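Local coordinates for gram-positive cocci surface proteins LPxTG domain-containing protein (Streptococcus pneumoniae, PDB 3NZ3), which probably binds mucin through this mucin-binding domain, one part of a surface protein anchored in the cell wall of the bacterium, at residues E18-R24 against W65-D71. Numbering follows the deposited sequence.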
loop_
_atom_site.group_PDB
_atom_site.type_symbol
_atom_site.label_atom_id
_atom_site.label_comp_id
_atom_site.label_asym_id
_atom_site.label_seq_id
_atom_site.Cartn_x
_atom_site.Cartn_y
_atom_site.Cartn_z
ATOM N N GLU A 18 -6.774 18.935 2.423
ATOM C CA GLU A 18 -5.755 18.336 1.571
ATOM C C GLU A 18 -5.796 16.823 1.752
ATOM O O GLU A 18 -5.921 16.330 2.875
ATOM C CB GLU A 18 -4.358 18.868 1.911
ATOM C CG GLU A 18 -3.266 18.410 0.937
ATOM C CD GLU A 18 -1.865 18.904 1.304
ATOM O OE1 GLU A 18 -1.729 19.689 2.274
ATOM O OE2 GLU A 18 -0.905 18.498 0.609
ATOM N N THR A 19 -5.704 16.093 0.645
ATOM C CA THR A 19 -5.622 14.631 0.703
ATOM C C THR A 19 -4.480 14.121 -0.148
ATOM O O THR A 19 -4.115 14.736 -1.156
ATOM C CB THR A 19 -6.919 13.940 0.228
ATOM O OG1 THR A 19 -7.198 14.327 -1.122
ATOM C CG2 THR A 19 -8.101 14.305 1.129
ATOM N N LYS A 20 -3.913 12.995 0.268
ATOM C CA LYS A 20 -2.919 12.299 -0.535
ATOM C C LYS A 20 -3.073 10.794 -0.360
ATOM O O LYS A 20 -3.535 10.330 0.680
ATOM C CB LYS A 20 -1.500 12.757 -0.185
ATOM C CG LYS A 20 -1.020 12.417 1.200
ATOM C CD LYS A 20 0.441 12.854 1.327
ATOM C CE LYS A 20 1.009 12.524 2.679
ATOM N NZ LYS A 20 2.458 12.909 2.733
ATOM N N THR A 21 -2.694 10.047 -1.391
ATOM C CA THR A 21 -2.848 8.596 -1.399
ATOM C C THR A 21 -1.473 7.936 -1.367
ATOM O O THR A 21 -0.565 8.315 -2.118
ATOM C CB THR A 21 -3.675 8.118 -2.610
ATOM O OG1 THR A 21 -4.931 8.808 -2.624
ATOM C CG2 THR A 21 -3.935 6.605 -2.549
ATOM N N ILE A 22 -1.333 6.971 -0.464
ATOM C CA ILE A 22 -0.125 6.165 -0.326
ATOM C C ILE A 22 -0.533 4.714 -0.558
ATOM O O ILE A 22 -1.483 4.226 0.062
ATOM C CB ILE A 22 0.524 6.345 1.070
ATOM C CG1 ILE A 22 0.737 7.840 1.361
ATOM C CG2 ILE A 22 1.858 5.602 1.145
ATOM C CD1 ILE A 22 0.953 8.168 2.814
ATOM N N THR A 23 0.177 4.037 -1.459
ATOM C CA THR A 23 -0.276 2.743 -1.966
ATOM C C THR A 23 0.778 1.638 -1.822
ATOM O O THR A 23 1.970 1.853 -2.080
ATOM C CB THR A 23 -0.711 2.862 -3.452
ATOM O OG1 THR A 23 -1.633 3.949 -3.603
ATOM C CG2 THR A 23 -1.383 1.577 -3.941
ATOM N N ARG A 24 0.326 0.463 -1.392
ATOM C CA ARG A 24 1.144 -0.736 -1.448
ATOM C C ARG A 24 0.623 -1.680 -2.524
ATOM O O ARG A 24 -0.572 -2.005 -2.570
ATOM C CB ARG A 24 1.194 -1.458 -0.100
ATOM C CG ARG A 24 2.052 -2.732 -0.131
ATOM C CD ARG A 24 2.326 -3.273 1.269
ATOM N NE ARG A 24 1.151 -3.916 1.857
ATOM C CZ ARG A 24 1.120 -4.461 3.070
ATOM N NH1 ARG A 24 2.206 -4.454 3.841
ATOM N NH2 ARG A 24 0.001 -5.023 3.511
ATOM N N TRP A 65 -2.415 15.103 9.925
ATOM C CA TRP A 65 -2.921 14.131 8.955
ATOM C C TRP A 65 -3.589 12.952 9.664
ATOM O O TRP A 65 -3.203 12.582 10.778
ATOM C CB TRP A 65 -1.779 13.562 8.115
ATOM C CG TRP A 65 -1.150 14.484 7.129
ATOM C CD1 TRP A 65 -0.018 15.247 7.317
ATOM C CD2 TRP A 65 -1.556 14.693 5.772
ATOM N NE1 TRP A 65 0.277 15.932 6.161
ATOM C CE2 TRP A 65 -0.647 15.609 5.200
ATOM C CE3 TRP A 65 -2.615 14.203 4.985
ATOM C CZ2 TRP A 65 -0.765 16.057 3.872
ATOM C CZ3 TRP A 65 -2.729 14.641 3.670
ATOM C CH2 TRP A 65 -1.811 15.566 3.129
ATOM N N THR A 66 -4.568 12.342 8.999
ATOM C CA THR A 66 -5.143 11.088 9.470
ATOM C C THR A 66 -4.122 9.965 9.283
ATOM O O THR A 66 -3.046 10.178 8.717
ATOM C CB THR A 66 -6.449 10.732 8.717
ATOM O OG1 THR A 66 -6.224 10.810 7.302
ATOM C CG2 THR A 66 -7.574 11.682 9.116
ATOM N N THR A 67 -4.452 8.780 9.784
ATOM C CA THR A 67 -3.617 7.601 9.590
ATOM C C THR A 67 -4.436 6.462 9.007
ATOM O O THR A 67 -5.670 6.447 9.100
ATOM C CB THR A 67 -2.998 7.105 10.904
ATOM O OG1 THR A 67 -4.033 6.950 11.878
ATOM C CG2 THR A 67 -1.937 8.075 11.416
ATOM N N GLY A 68 -3.735 5.498 8.421
ATOM C CA GLY A 68 -4.387 4.345 7.823
ATOM C C GLY A 68 -3.621 3.064 8.069
ATOM O O GLY A 68 -2.724 2.996 8.922
ATOM N N ASN A 69 -3.980 2.048 7.295
ATOM C CA ASN A 69 -3.435 0.715 7.468
ATOM C C ASN A 69 -3.576 -0.050 6.159
ATOM O O ASN A 69 -4.663 -0.064 5.558
ATOM C CB ASN A 69 -4.208 0.003 8.581
ATOM C CG ASN A 69 -3.540 -1.272 9.046
ATOM O OD1 ASN A 69 -3.987 -2.372 8.712
ATOM N ND2 ASN A 69 -2.480 -1.135 9.841
ATOM N N TRP A 70 -2.477 -0.655 5.706
ATOM C CA TRP A 70 -2.540 -1.650 4.639
ATOM C C TRP A 70 -2.826 -2.993 5.299
ATOM O O TRP A 70 -2.078 -3.421 6.174
ATOM C CB TRP A 70 -1.227 -1.728 3.857
ATOM C CG TRP A 70 -0.898 -0.496 3.063
ATOM C CD1 TRP A 70 -1.769 0.273 2.353
ATOM C CD2 TRP A 70 0.401 0.087 2.869
ATOM N NE1 TRP A 70 -1.104 1.307 1.741
ATOM C CE2 TRP A 70 0.228 1.218 2.040
ATOM C CE3 TRP A 70 1.692 -0.234 3.316
ATOM C CZ2 TRP A 70 1.295 2.035 1.652
ATOM C CZ3 TRP A 70 2.756 0.581 2.931
ATOM C CH2 TRP A 70 2.548 1.702 2.108
ATOM N N ASP A 71 -3.913 -3.640 4.887
ATOM C CA ASP A 71 -4.334 -4.891 5.503
ATOM C C ASP A 71 -3.383 -6.038 5.172
ATOM O O ASP A 71 -2.705 -6.030 4.136
ATOM C CB ASP A 71 -5.747 -5.271 5.055
ATOM C CG ASP A 71 -6.811 -4.353 5.614
ATOM O OD1 ASP A 71 -6.574 -3.702 6.654
ATOM O OD2 ASP A 71 -7.893 -4.282 4.995
#
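Trp70 lies on Arg24 where two beta-sheets pack face to face in this elongated, all-beta domain with its Ig-like fold: strand 14-30 belongs to the mixed sheet, strand 68-74 to a two-stranded sheet packed against it. The axes of the two segments approach to 8.6 Å, 20° from parallel, too far for backbone pairing, so large side chains fill the gap.

The tight end is buried. Arg24 CB lies over the Trp70 indole near the bond shared by its two rings, 3.5 Å from the centroid of the six-membered ring, a CH-pi contact, while Ile22 CG2 meets Trp70 CZ2 at 3.6 Å. Tryptophan suits this place because its indole also carries a donor: NE1 makes a weak hydrogen bond to Ile22 O (3.4 Å, 151°). With CG anti to the backbone N and a bend at chi3, the Arg24 guanidinium lies over Trp70 CB; NE bonds Gln43 OE1, NH1 bonds Glu90 O, and NH2 comes edge-on to within 3.0 Å of Asp71 O.

Toward Glu18 the packing is looser and partly open to solvent. Glu18, salt-bridged to Arg49, brings CD to 3.8 Å from Trp65 CH2, its carboxylate tilted 62° to the ring. From the other side of the ring plane, lysine can cover a face and still reach a polar partner: Lys20 CE lies over Trp65, and NZ, hydrogen-bonded to Ser96 O, makes a cation-pi contact 5.0 Å from the centroid of the Trp65 six-membered ring.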